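Local structure of pyroglutatmate porin OpdO (Pseudomonas aeruginosa, 2Y0K) at residues N20-R25 with N35-A40; E133-A138 with P276-S281; G176-F181 with G201-I206; Q267-D272 with P283-F288. The protein probably forms an outer-membrane porin of the OprD family, a beta-barrel channel through which small water-soluble solutes cross. All coordinates share one frame; numbering follows the deposited sequence.

Contact 1: N20-R25 with N35-A40; sequences NFYFNR and NADEWA. With C8E ((hydroxyethyloxy)tri(ethyloxy)octane), chain K.
Y22 and D37 meet through their polar ends: the tyrosine OH donates to D37 OD1 at 2.6 Å, on the syn lone pair of that oxygen. The carboxylate leans over to the neighbouring strand because its CG is anti to the backbone N (chi1 -160°), and ring and carboxylate planes stand almost perpendicular. At the other end of the same face the indole of W39 sends NE1 to N20 OD1, 2.7 Å away, with the acceptor lying in the ring plane and the N-H pointing at it nearly straight. A bound detergent lies along these two aromatic rings, its C5 3.5 Å from W39 CE3 and its C6 over one face of Y22. This is the hairpin of strands 13-27 and 36-48 in the OprD-family barrel, and the aliphatic chain fits an outer surface facing lipid. Beneath, the backbones are closely knit, with F21 N to A40 O and F23 N to E38 O both 2.8 Å. F21 and A40, on the opposite face, are buried, and both rest on L130. Towards the turn the contact opens to solvent: A36 is exposed, and the bond from A36 N to R25 O is weak at 3.2 Å. On that face R25 is held by a salt bridge to E378, and E38 by one to R129.

Contact 2: E133-A138 with P276-S281; sequences ELFRGA and PYIAGS
A type II beta turn, I278 to S281, in the long loop between strands 260-270 and 300-309, sets its flank against E133, just before the short strand 134-136, and F135 within it. G280 sits at the third position of the turn with a positive phi of 96°, a backbone shape that suits glycine. The turn is clamped from within: I278 O accepts S281 N at 3.0 Å and S281 OG at 2.6 Å, the hydroxyl arriving in the carbonyl plane on a lone pair. S281 CB lies 3.4 Å from E133 OE1. E133 gets there with CG anti to the backbone N (chi1 172°) and an extended chain. No hydrogen bond crosses the contact; E133 OE1 instead takes the backbone N of N126, while OE2 has a weak bond from N158. Alongside, F135 offers the edge of its ring, with CZ 4.1 Å from S281 CB and CE1 4.5 Å from I278 CG2. F169 touches both F135 and I278. Buried near the middle of the molecule, this meeting is consistent with the inward-folded loops that narrow the channel in OprD-family porins.

Contact 3: G176-F181 with G201-I206; sequences GRSDAF and GRLKDI
S178 OG donates to K204 O across the gap, 2.8 Å away and on a carbonyl lone pair in the carbonyl plane. The same hydroxyl oxygen receives A180 N from its own segment, a weak bond at 3.3 Å though nearly straight. A180 O is met in turn by K204 N at 2.9 Å. Here the antiparallel hairpin of strands 175-189 and 194-203, part of the barrel wall, is losing its regular pairing: F181 and L203 form a non-hydrogen-bonded pair, F181 CD1 lying 3.9 Å from L203 CB, and past the K204 N to A180 O bond the S178 side chain and two waters do the bridging. One water accepts R177 N at 3.0 Å and gives a longer bond to D205 O; a second accepts D179 N and reaches D205 OD2. Residues 201-206 fold back through I206 N to L203 O, 2.8 Å, while D205 N is taken by D238. I206 CG1, beside its backbone N (chi1 -54°), carries CD1 against S178 CB at 3.7 Å.

Contact 4: Q267-D272 with P283-F288; sequences QRISGD and PYLVNF
Q267, on the barrel strand 260-270, reaches across to a type I beta turn, L285 to F288, in the loop that follows this strand and leads to strand 300-309. Its CB lies 3.3 Å from N287 OD1, an oxygen that is itself hydrogen-bonded to S301 on the neighbouring strand. From there the chain runs out extended, CG anti to the backbone N (chi1 -173°), past N287 in the opposite direction, with the two amide planes 34° apart. At the carboxamide, CD sits 3.8 Å from L285 CB, the leucine side chain crossing the glutamine at about a right angle. OE1 takes the one hydrogen bond between the segments, from N287 N at 2.9 Å; the N-H points almost straight at it, yet the donor stands well above the carbonyl plane, so no lone pair meets it squarely. V286 N is almost as near, at 3.0 Å, but badly angled, and does not bond. The other tip atom, NE2, turns to the carbonyls of F294 and D293 further along the loop, so both ends of this buried amide are engaged and its rotation should be well fixed. Within the turn, F288 N closes on L285 O at 3.1 Å. Next to the glutamine, I269 and L285 add a light apolar touch, I269 CD1 standing 4.5 Å from L285 CD2.

In the fold
Contacts 1 and 3 each join the two strands of a barrel hairpin, whereas contacts 2 and 4 both involve the loop between strands 260-270 and 300-309, set against the short strand 134-136 with E133 before it and against strand 260-270. Contact 1 lies at the surface and relies on regular backbone pairing plus polar and aromatic groups beside detergent; contact 3, partly buried, keeps one bridge and one backbone bond and supplements them with a serine hydroxyl and waters. The two loop contacts are buried: contact 2 has no hydrogen bond between its segments and contact 4 a single one. I278 of contact 2 packs on F181 and L203 of contact 3, and Y277 meets P283 of contact 4, while contact 1 stands apart.

Contact 1: N20-R25 with N35-A40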
loop_
_atom_site.group_PDB
_atom_site.type_symbol
_atom_site.label_atom_id
_atom_site.label_comp_id
_atom_site.label_asym_id
_atom_site.label_seq_id
_atom_site.Cartn_x
_atom_site.Cartn_y
_atom_site.Cartn_z
ATOM N N ASN A 20 -3.873 14.227 12.666
ATOM C CA ASN A 20 -3.659 13.942 14.065
ATOM C C ASN A 20 -3.916 12.448 14.262
ATOM O O ASN A 20 -4.925 11.914 13.808
ATOM C CB ASN A 20 -4.565 14.804 14.938
ATOM C CG ASN A 20 -4.222 14.697 16.404
ATOM O OD1 ASN A 20 -4.782 13.861 17.115
ATOM N ND2 ASN A 20 -3.288 15.540 16.870
ATOM N N PHE A 21 -2.985 11.779 14.923
ATOM C CA PHE A 21 -2.918 10.337 14.869
ATOM C C PHE A 21 -2.627 9.717 16.233
ATOM O O PHE A 21 -1.590 9.979 16.846
ATOM C CB PHE A 21 -1.854 9.925 13.853
ATOM C CG PHE A 21 -1.681 8.436 13.710
ATOM C CD1 PHE A 21 -2.549 7.698 12.938
ATOM C CD2 PHE A 21 -0.633 7.781 14.340
ATOM C CE1 PHE A 21 -2.398 6.323 12.804
ATOM C CE2 PHE A 21 -0.468 6.404 14.205
ATOM C CZ PHE A 21 -1.359 5.676 13.435
ATOM N N TYR A 22 -3.559 8.898 16.707
ATOM C CA TYR A 22 -3.360 8.142 17.937
ATOM C C TYR A 22 -3.319 6.667 17.619
ATOM O O TYR A 22 -4.149 6.152 16.865
ATOM C CB TYR A 22 -4.464 8.412 18.959
ATOM C CG TYR A 22 -4.310 7.557 20.194
ATOM C CD1 TYR A 22 -3.201 7.690 21.020
ATOM C CD2 TYR A 22 -5.256 6.605 20.525
ATOM C CE1 TYR A 22 -3.049 6.901 22.147
ATOM C CE2 TYR A 22 -5.115 5.811 21.656
ATOM C CZ TYR A 22 -4.014 5.967 22.459
ATOM O OH TYR A 22 -3.879 5.179 23.572
ATOM N N PHE A 23 -2.358 5.987 18.213
ATOM C CA PHE A 23 -2.106 4.600 17.900
ATOM C C PHE A 23 -1.830 3.816 19.181
ATOM O O PHE A 23 -1.015 4.230 20.000
ATOM C CB PHE A 23 -0.913 4.532 16.958
ATOM C CG PHE A 23 -0.330 3.172 16.812
ATOM C CD1 PHE A 23 0.656 2.735 17.679
ATOM C CD2 PHE A 23 -0.751 2.330 15.794
ATOM C CE1 PHE A 23 1.202 1.473 17.545
ATOM C CE2 PHE A 23 -0.205 1.065 15.647
ATOM C CZ PHE A 23 0.772 0.638 16.521
ATOM N N ASN A 24 -2.514 2.686 19.344
ATOM C CA ASN A 24 -2.392 1.864 20.550
ATOM C C ASN A 24 -2.191 0.377 20.266
ATOM O O ASN A 24 -2.971 -0.232 19.533
ATOM C CB ASN A 24 -3.630 2.033 21.422
ATOM C CG ASN A 24 -3.473 1.388 22.770
ATOM O OD1 ASN A 24 -3.093 2.046 23.741
ATOM N ND2 ASN A 24 -3.753 0.093 22.846
ATOM N N ARG A 25 -1.151 -0.205 20.853
ATOM C CA ARG A 25 -0.924 -1.646 20.762
ATOM C C ARG A 25 -0.904 -2.294 22.148
ATOM O O ARG A 25 -0.043 -1.989 22.971
ATOM C CB ARG A 25 0.372 -1.950 20.020
ATOM C CG ARG A 25 0.236 -1.859 18.528
ATOM C CD ARG A 25 1.157 -2.843 17.830
ATOM N NE ARG A 25 0.898 -2.881 16.396
ATOM C CZ ARG A 25 1.550 -3.647 15.527
ATOM N NH1 ARG A 25 2.524 -4.453 15.944
ATOM N NH2 ARG A 25 1.224 -3.600 14.237
ATOM N N ASN A 35 3.835 -3.233 25.074
ATOM C CA ASN A 35 2.731 -2.311 24.809
ATOM C C ASN A 35 3.153 -0.902 24.402
ATOM O O ASN A 35 3.744 -0.166 25.192
ATOM C CB ASN A 35 1.795 -2.232 26.015
ATOM C CG ASN A 35 0.938 -3.463 26.158
ATOM O OD1 ASN A 35 0.199 -3.612 27.129
ATOM N ND2 ASN A 35 1.031 -4.359 25.183
ATOM N N ALA A 36 2.824 -0.531 23.170
ATOM C CA ALA A 36 3.148 0.789 22.642
ATOM C C ALA A 36 1.920 1.694 22.512
ATOM O O ALA A 36 0.786 1.234 22.336
ATOM C CB ALA A 36 3.869 0.669 21.302
ATOM N N ASP A 37 2.186 2.992 22.590
ATOM C CA ASP A 37 1.183 4.038 22.615
ATOM C C ASP A 37 1.845 5.216 21.924
ATOM O O ASP A 37 3.029 5.464 22.130
ATOM C CB ASP A 37 0.907 4.417 24.069
ATOM C CG ASP A 37 -0.412 5.110 24.252
ATOM O OD1 ASP A 37 -1.357 4.756 23.524
ATOM O OD2 ASP A 37 -0.512 5.993 25.132
ATOM N N GLU A 38 1.100 5.946 21.106
ATOM C CA GLU A 38 1.652 7.127 20.453
ATOM C C GLU A 38 0.558 8.100 20.033
ATOM O O GLU A 38 -0.465 7.706 19.468
ATOM C CB GLU A 38 2.506 6.745 19.238
ATOM C CG GLU A 38 3.146 7.945 18.547
ATOM C CD GLU A 38 3.912 7.581 17.278
ATOM O OE1 GLU A 38 4.814 6.719 17.356
ATOM O OE2 GLU A 38 3.612 8.164 16.206
ATOM N N TRP A 39 0.781 9.377 20.322
ATOM C CA TRP A 39 -0.092 10.430 19.849
ATOM C C TRP A 39 0.786 11.425 19.102
ATOM O O TRP A 39 1.778 11.910 19.649
ATOM C CB TRP A 39 -0.798 11.105 21.017
ATOM C CG TRP A 39 -1.877 12.034 20.578
ATOM C CD1 TRP A 39 -2.508 12.043 19.368
ATOM C CD2 TRP A 39 -2.448 13.105 21.341
ATOM N NE1 TRP A 39 -3.449 13.047 19.338
ATOM C CE2 TRP A 39 -3.428 13.715 20.535
ATOM C CE3 TRP A 39 -2.231 13.604 22.631
ATOM C CZ2 TRP A 39 -4.188 14.798 20.976
ATOM C CZ3 TRP A 39 -2.982 14.677 23.066
ATOM C CH2 TRP A 39 -3.951 15.263 22.242
ATOM N N ALA A 40 0.435 11.716 17.851
ATOM C CA ALA A 40 1.283 12.540 16.987
ATOM C C ALA A 40 0.497 13.449 16.045
ATOM O O ALA A 40 -0.660 13.183 15.717
ATOM C CB ALA A 40 2.239 11.663 16.194
HETATM C C1 C8E K . -0.222 9.089 25.296
HETATM C C2 C8E K . -1.471 9.914 25.635
HETATM C C3 C8E K . -2.491 9.701 24.512
HETATM C C4 C8E K . -3.895 10.178 24.867
HETATM C C5 C8E K . -4.395 11.214 23.861
HETATM C C6 C8E K . -5.253 10.587 22.759
HETATM C C7 C8E K . -6.117 11.651 22.082
HETATM C C8 C8E K . -7.024 11.054 21.002
HETATM O O9 C8E K . -6.811 11.694 19.761
HETATM C C10 C8E K . -7.883 12.530 19.386
#

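Contact 2: E133-A138 with P276-S281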
loop_
_atom_site.group_PDB
_atom_site.type_symbol
_atom_site.label_atom_id
_atom_site.label_comp_id
_atom_site.label_asym_id
_atom_site.label_seq_id
_atom_site.Cartn_x
_atom_site.Cartn_y
_atom_site.Cartn_z
ATOM N N GLU A 133 5.662 6.339 3.729
ATOM C CA GLU A 133 6.927 5.797 3.286
ATOM C C GLU A 133 7.265 6.459 1.957
ATOM O O GLU A 133 6.378 6.751 1.149
ATOM C CB GLU A 133 6.799 4.275 3.103
ATOM C CG GLU A 133 8.000 3.595 2.461
ATOM C CD GLU A 133 7.798 2.086 2.265
ATOM O OE1 GLU A 133 6.650 1.661 1.995
ATOM O OE2 GLU A 133 8.792 1.323 2.390
ATOM N N LEU A 134 8.545 6.709 1.720
ATOM C CA LEU A 134 8.970 7.196 0.416
ATOM C C LEU A 134 10.096 6.343 -0.116
ATOM O O LEU A 134 10.923 5.842 0.648
ATOM C CB LEU A 134 9.436 8.650 0.498
ATOM C CG LEU A 134 8.403 9.690 0.936
ATOM C CD1 LEU A 134 9.085 11.042 1.137
ATOM C CD2 LEU A 134 7.247 9.785 -0.072
ATOM N N PHE A 135 10.138 6.184 -1.430
ATOM C CA PHE A 135 11.297 5.584 -2.064
ATOM C C PHE A 135 12.062 6.645 -2.823
ATOM O O PHE A 135 11.489 7.638 -3.266
ATOM C CB PHE A 135 10.885 4.509 -3.059
ATOM C CG PHE A 135 10.104 3.390 -2.457
ATOM C CD1 PHE A 135 10.701 2.511 -1.570
ATOM C CD2 PHE A 135 8.773 3.199 -2.795
ATOM C CE1 PHE A 135 9.984 1.464 -1.027
ATOM C CE2 PHE A 135 8.054 2.156 -2.257
ATOM C CZ PHE A 135 8.661 1.282 -1.370
ATOM N N ARG A 136 13.357 6.417 -2.995
ATOM C CA ARG A 136 14.155 7.231 -3.903
ATOM C C ARG A 136 14.498 6.400 -5.131
ATOM O O ARG A 136 14.869 5.228 -5.014
ATOM C CB ARG A 136 15.446 7.686 -3.220
ATOM C CG ARG A 136 16.154 8.801 -3.951
ATOM C CD ARG A 136 17.517 9.095 -3.344
ATOM N NE ARG A 136 18.533 8.169 -3.825
ATOM C CZ ARG A 136 19.714 8.000 -3.242
ATOM N NH1 ARG A 136 20.017 8.702 -2.157
ATOM N NH2 ARG A 136 20.589 7.129 -3.738
ATOM N N GLY A 137 14.365 7.005 -6.308
ATOM C CA GLY A 137 14.740 6.355 -7.550
ATOM C C GLY A 137 14.104 6.978 -8.783
ATOM O O GLY A 137 13.856 8.187 -8.838
ATOM N N ALA A 138 13.849 6.141 -9.781
ATOM C CA ALA A 138 13.198 6.578 -11.004
ATOM C C ALA A 138 12.010 5.678 -11.287
ATOM O O ALA A 138 12.134 4.458 -11.261
ATOM C CB ALA A 138 14.187 6.544 -12.180
ATOM N N PRO A 276 7.943 -12.871 0.081
ATOM C CA PRO A 276 8.944 -11.801 0.193
ATOM C C PRO A 276 8.462 -10.478 -0.391
ATOM O O PRO A 276 7.727 -10.473 -1.387
ATOM C CB PRO A 276 10.125 -12.344 -0.612
ATOM C CG PRO A 276 9.471 -13.201 -1.664
ATOM C CD PRO A 276 8.266 -13.832 -0.991
ATOM N N TYR A 277 8.859 -9.387 0.267
ATOM C CA TYR A 277 8.663 -8.016 -0.197
ATOM C C TYR A 277 9.570 -7.089 0.607
ATOM O O TYR A 277 10.127 -7.479 1.648
ATOM C CB TYR A 277 7.195 -7.547 -0.076
ATOM C CG TYR A 277 6.532 -7.700 1.296
ATOM C CD1 TYR A 277 6.161 -8.953 1.788
ATOM C CD2 TYR A 277 6.250 -6.585 2.079
ATOM C CE1 TYR A 277 5.535 -9.081 3.028
ATOM C CE2 TYR A 277 5.634 -6.702 3.317
ATOM C CZ TYR A 277 5.266 -7.947 3.786
ATOM O OH TYR A 277 4.635 -8.047 5.016
ATOM N N ILE A 278 9.705 -5.861 0.121
ATOM C CA ILE A 278 10.521 -4.854 0.774
ATOM C C ILE A 278 9.977 -4.530 2.164
ATOM O O ILE A 278 8.822 -4.091 2.315
ATOM C CB ILE A 278 10.592 -3.574 -0.082
ATOM C CG1 ILE A 278 11.385 -3.848 -1.373
ATOM C CG2 ILE A 278 11.225 -2.449 0.705
ATOM C CD1 ILE A 278 11.246 -2.777 -2.421
ATOM N N ALA A 279 10.806 -4.762 3.176
ATOM C CA ALA A 279 10.441 -4.441 4.551
ATOM C C ALA A 279 9.998 -2.983 4.668
ATOM O O ALA A 279 10.623 -2.095 4.100
ATOM C CB ALA A 279 11.603 -4.712 5.471
ATOM N N GLY A 280 8.912 -2.741 5.398
ATOM C CA GLY A 280 8.403 -1.392 5.568
ATOM C C GLY A 280 7.289 -1.067 4.576
ATOM O O GLY A 280 6.482 -0.177 4.832
ATOM N N SER A 281 7.232 -1.805 3.463
ATOM C CA SER A 281 6.262 -1.545 2.404
ATOM C C SER A 281 5.053 -2.487 2.476
ATOM O O SER A 281 4.972 -3.342 3.356
ATOM C CB SER A 281 6.935 -1.629 1.019
ATOM O OG SER A 281 7.184 -2.978 0.609
#

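Contact 3: G176-F181 with G201-I206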
loop_
_atom_site.group_PDB
_atom_site.type_symbol
_atom_site.label_atom_id
_atom_site.label_comp_id
_atom_site.label_asym_id
_atom_site.label_seq_id
_atom_site.Cartn_x
_atom_site.Cartn_y
_atom_site.Cartn_z
ATOM N N GLY A 176 18.402 -9.741 4.803
ATOM C CA GLY A 176 19.254 -9.406 3.679
ATOM C C GLY A 176 19.509 -7.917 3.629
ATOM O O GLY A 176 18.938 -7.170 4.409
ATOM N N ARG A 177 20.379 -7.490 2.719
ATOM C CA ARG A 177 20.621 -6.070 2.479
ATOM C C ARG A 177 20.741 -5.832 0.986
ATOM O O ARG A 177 21.342 -6.622 0.263
ATOM C CB ARG A 177 21.877 -5.577 3.209
ATOM C CG ARG A 177 21.754 -5.655 4.733
ATOM C CD ARG A 177 22.724 -4.719 5.452
ATOM N NE ARG A 177 22.892 -5.092 6.857
ATOM C CZ ARG A 177 23.815 -5.947 7.296
ATOM N NH1 ARG A 177 24.658 -6.512 6.440
ATOM N NH2 ARG A 177 23.899 -6.237 8.592
ATOM N N SER A 178 20.160 -4.741 0.518
ATOM C CA SER A 178 20.092 -4.501 -0.909
ATOM C C SER A 178 19.971 -3.019 -1.161
ATOM O O SER A 178 19.283 -2.308 -0.421
ATOM C CB SER A 178 18.885 -5.220 -1.524
ATOM O OG SER A 178 18.717 -4.827 -2.879
ATOM N N ASP A 179 20.629 -2.549 -2.211
ATOM C CA ASP A 179 20.588 -1.135 -2.514
ATOM C C ASP A 179 19.990 -0.901 -3.881
ATOM O O ASP A 179 20.155 0.168 -4.453
ATOM C CB ASP A 179 21.986 -0.520 -2.436
ATOM C CG ASP A 179 22.977 -1.207 -3.350
ATOM O OD1 ASP A 179 22.547 -1.906 -4.297
ATOM O OD2 ASP A 179 24.198 -1.047 -3.117
ATOM N N ALA A 180 19.300 -1.907 -4.406
ATOM C CA ALA A 180 18.619 -1.753 -5.677
ATOM C C ALA A 180 17.378 -2.627 -5.777
ATOM O O ALA A 180 17.432 -3.837 -5.561
ATOM C CB ALA A 180 19.564 -2.051 -6.832
ATOM N N PHE A 181 16.252 -2.000 -6.093
ATOM C CA PHE A 181 15.087 -2.743 -6.525
ATOM C C PHE A 181 14.727 -2.331 -7.942
ATOM O O PHE A 181 14.629 -1.142 -8.236
ATOM C CB PHE A 181 13.898 -2.520 -5.599
ATOM C CG PHE A 181 12.698 -3.336 -5.980
ATOM C CD1 PHE A 181 12.628 -4.683 -5.645
ATOM C CD2 PHE A 181 11.663 -2.778 -6.719
ATOM C CE1 PHE A 181 11.537 -5.450 -6.021
ATOM C CE2 PHE A 181 10.562 -3.540 -7.088
ATOM C CZ PHE A 181 10.498 -4.878 -6.731
ATOM N N GLY A 201 10.463 -8.404 -11.229
ATOM C CA GLY A 201 11.345 -7.506 -10.517
ATOM C C GLY A 201 12.412 -8.223 -9.719
ATOM O O GLY A 201 12.438 -9.448 -9.638
ATOM N N ARG A 202 13.289 -7.448 -9.104
ATOM C CA ARG A 202 14.404 -8.020 -8.387
ATOM C C ARG A 202 14.818 -7.107 -7.240
ATOM O O ARG A 202 15.061 -5.917 -7.450
ATOM C CB ARG A 202 15.584 -8.217 -9.345
ATOM C CG ARG A 202 16.765 -8.918 -8.714
ATOM C CD ARG A 202 17.959 -8.930 -9.643
ATOM N NE ARG A 202 18.274 -7.594 -10.144
ATOM C CZ ARG A 202 19.454 -7.252 -10.659
ATOM N NH1 ARG A 202 20.442 -8.147 -10.727
ATOM N NH2 ARG A 202 19.653 -6.015 -11.101
ATOM N N LEU A 203 14.867 -7.655 -6.029
ATOM C CA LEU A 203 15.536 -6.971 -4.931
ATOM C C LEU A 203 16.979 -7.474 -4.898
ATOM O O LEU A 203 17.290 -8.536 -4.348
ATOM C CB LEU A 203 14.823 -7.206 -3.605
ATOM C CG LEU A 203 15.316 -6.367 -2.425
ATOM C CD1 LEU A 203 15.246 -4.842 -2.702
ATOM C CD2 LEU A 203 14.538 -6.734 -1.176
ATOM N N LYS A 204 17.851 -6.705 -5.528
ATOM C CA LYS A 204 19.189 -7.167 -5.838
ATOM C C LYS A 204 19.892 -7.813 -4.646
ATOM O O LYS A 204 19.942 -7.250 -3.549
ATOM C CB LYS A 204 20.026 -6.018 -6.401
ATOM C CG LYS A 204 21.268 -6.483 -7.138
ATOM C CD LYS A 204 22.153 -5.311 -7.490
ATOM C CE LYS A 204 23.452 -5.791 -8.092
ATOM N NZ LYS A 204 24.299 -4.644 -8.514
ATOM N N ASP A 205 20.434 -9.003 -4.881
ATOM C CA ASP A 205 21.184 -9.741 -3.868
ATOM C C ASP A 205 20.321 -10.331 -2.755
ATOM O O ASP A 205 20.839 -10.884 -1.776
ATOM C CB ASP A 205 22.316 -8.886 -3.303
ATOM C CG ASP A 205 23.301 -8.465 -4.373
ATOM O OD1 ASP A 205 24.022 -9.345 -4.892
ATOM O OD2 ASP A 205 23.336 -7.260 -4.708
ATOM N N ILE A 206 19.007 -10.225 -2.913
ATOM C CA ILE A 206 18.101 -10.912 -2.008
ATOM C C ILE A 206 17.173 -11.856 -2.767
ATOM O O ILE A 206 17.313 -13.072 -2.661
ATOM C CB ILE A 206 17.299 -9.933 -1.135
ATOM C CG1 ILE A 206 18.262 -8.995 -0.402
ATOM C CG2 ILE A 206 16.416 -10.704 -0.158
ATOM C CD1 ILE A 206 17.586 -7.989 0.517
HETATM O O HOH W 1 21.701 -9.642 1.139
HETATM O O HOH W 2 22.219 -4.688 -3.603
#

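Contact 4: Q267-D272 with P283-F288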
loop_
_atom_site.group_PDB
_atom_site.type_symbol
_atom_site.label_atom_id
_atom_site.label_comp_id
_atom_site.label_asym_id
_atom_site.label_seq_id
_atom_site.Cartn_x
_atom_site.Cartn_y
_atom_site.Cartn_z
ATOM N N GLN A 267 -6.267 -17.315 0.081
ATOM C CA GLN A 267 -4.825 -17.148 -0.089
ATOM C C GLN A 267 -4.044 -18.392 0.363
ATOM O O GLN A 267 -4.363 -19.018 1.378
ATOM C CB GLN A 267 -4.376 -15.915 0.689
ATOM C CG GLN A 267 -2.922 -15.481 0.507
ATOM C CD GLN A 267 -2.689 -14.038 1.006
ATOM O OE1 GLN A 267 -3.080 -13.072 0.329
ATOM N NE2 GLN A 267 -2.073 -13.892 2.190
ATOM N N ARG A 268 -3.021 -18.757 -0.400
ATOM C CA ARG A 268 -2.193 -19.904 -0.057
ATOM C C ARG A 268 -0.743 -19.608 -0.386
ATOM O O ARG A 268 -0.392 -19.275 -1.521
ATOM C CB ARG A 268 -2.683 -21.178 -0.772
ATOM C CG ARG A 268 -1.741 -22.413 -0.701
ATOM C CD ARG A 268 -1.398 -22.867 0.728
ATOM N NE ARG A 268 -1.391 -24.337 0.840
ATOM C CZ ARG A 268 -0.309 -25.105 1.024
ATOM N NH1 ARG A 268 0.903 -24.570 1.150
ATOM N NH2 ARG A 268 -0.451 -26.427 1.099
ATOM N N ILE A 269 0.099 -19.698 0.631
ATOM C CA ILE A 269 1.515 -19.433 0.468
ATOM C C ILE A 269 2.229 -20.801 0.482
ATOM O O ILE A 269 1.874 -21.675 1.265
ATOM C CB ILE A 269 2.023 -18.451 1.575
ATOM C CG1 ILE A 269 1.864 -16.980 1.153
ATOM C CG2 ILE A 269 3.489 -18.664 1.849
ATOM C CD1 ILE A 269 0.470 -16.512 0.799
ATOM N N SER A 270 3.205 -20.989 -0.410
ATOM C CA SER A 270 3.864 -22.285 -0.618
ATOM C C SER A 270 5.382 -22.175 -0.727
ATOM O O SER A 270 5.930 -21.093 -0.968
ATOM C CB SER A 270 3.351 -22.952 -1.901
ATOM O OG SER A 270 2.112 -23.585 -1.675
ATOM N N GLY A 271 6.048 -23.320 -0.585
ATOM C CA GLY A 271 7.494 -23.379 -0.635
ATOM C C GLY A 271 8.110 -23.272 0.745
ATOM O O GLY A 271 7.398 -23.224 1.747
ATOM N N ASP A 272 9.437 -23.219 0.791
ATOM C CA ASP A 272 10.168 -23.160 2.056
ATOM C C ASP A 272 10.101 -21.803 2.728
ATOM O O ASP A 272 10.304 -21.701 3.940
ATOM C CB ASP A 272 11.631 -23.513 1.814
ATOM C CG ASP A 272 11.792 -24.900 1.225
ATOM O OD1 ASP A 272 11.068 -25.816 1.684
ATOM O OD2 ASP A 272 12.617 -25.064 0.297
ATOM N N PRO A 283 2.703 -5.562 1.006
ATOM C CA PRO A 283 2.674 -6.721 0.108
ATOM C C PRO A 283 1.351 -6.763 -0.676
ATOM O O PRO A 283 0.312 -6.355 -0.153
ATOM C CB PRO A 283 2.746 -7.902 1.085
ATOM C CG PRO A 283 1.952 -7.410 2.263
ATOM C CD PRO A 283 2.294 -5.929 2.377
ATOM N N TYR A 284 1.389 -7.255 -1.909
ATOM C CA TYR A 284 0.194 -7.293 -2.748
ATOM C C TYR A 284 -0.526 -8.634 -2.588
ATOM O O TYR A 284 -0.761 -9.363 -3.555
ATOM C CB TYR A 284 0.571 -7.014 -4.207
ATOM C CG TYR A 284 -0.579 -6.575 -5.079
ATOM C CD1 TYR A 284 -1.357 -5.471 -4.744
ATOM C CD2 TYR A 284 -0.870 -7.254 -6.261
ATOM C CE1 TYR A 284 -2.415 -5.071 -5.557
ATOM C CE2 TYR A 284 -1.911 -6.863 -7.081
ATOM C CZ TYR A 284 -2.682 -5.773 -6.730
ATOM O OH TYR A 284 -3.728 -5.403 -7.556
ATOM N N LEU A 285 -0.861 -8.949 -1.342
ATOM C CA LEU A 285 -1.535 -10.185 -0.990
ATOM C C LEU A 285 -3.016 -9.893 -0.761
ATOM O O LEU A 285 -3.359 -8.907 -0.100
ATOM C CB LEU A 285 -0.905 -10.753 0.291
ATOM C CG LEU A 285 0.557 -11.185 0.143
ATOM C CD1 LEU A 285 1.155 -11.565 1.501
ATOM C CD2 LEU A 285 0.655 -12.347 -0.830
ATOM N N VAL A 286 -3.907 -10.725 -1.287
ATOM C CA VAL A 286 -5.332 -10.405 -1.124
ATOM C C VAL A 286 -5.817 -10.413 0.330
ATOM O O VAL A 286 -6.822 -9.777 0.642
ATOM C CB VAL A 286 -6.264 -11.300 -1.976
ATOM C CG1 VAL A 286 -5.846 -11.251 -3.444
ATOM C CG2 VAL A 286 -6.295 -12.726 -1.444
ATOM N N ASN A 287 -5.121 -11.136 1.210
ATOM C CA ASN A 287 -5.504 -11.209 2.623
ATOM C C ASN A 287 -4.587 -10.390 3.537
ATOM O O ASN A 287 -4.530 -10.619 4.740
ATOM C CB ASN A 287 -5.587 -12.664 3.106
ATOM C CG ASN A 287 -6.770 -13.413 2.507
ATOM O OD1 ASN A 287 -6.832 -14.649 2.555
ATOM N ND2 ASN A 287 -7.715 -12.671 1.944
ATOM N N PHE A 288 -3.870 -9.438 2.946
ATOM C CA PHE A 288 -3.111 -8.451 3.702
ATOM C C PHE A 288 -4.107 -7.460 4.300
ATOM O O PHE A 288 -4.887 -6.847 3.582
ATOM C CB PHE A 288 -2.120 -7.734 2.772
ATOM C CG PHE A 288 -1.483 -6.503 3.375
ATOM C CD1 PHE A 288 -0.759 -6.580 4.566
ATOM C CD2 PHE A 288 -1.577 -5.277 2.729
ATOM C CE1 PHE A 288 -0.160 -5.440 5.113
ATOM C CE2 PHE A 288 -0.985 -4.130 3.257
ATOM C CZ PHE A 288 -0.281 -4.202 4.447
#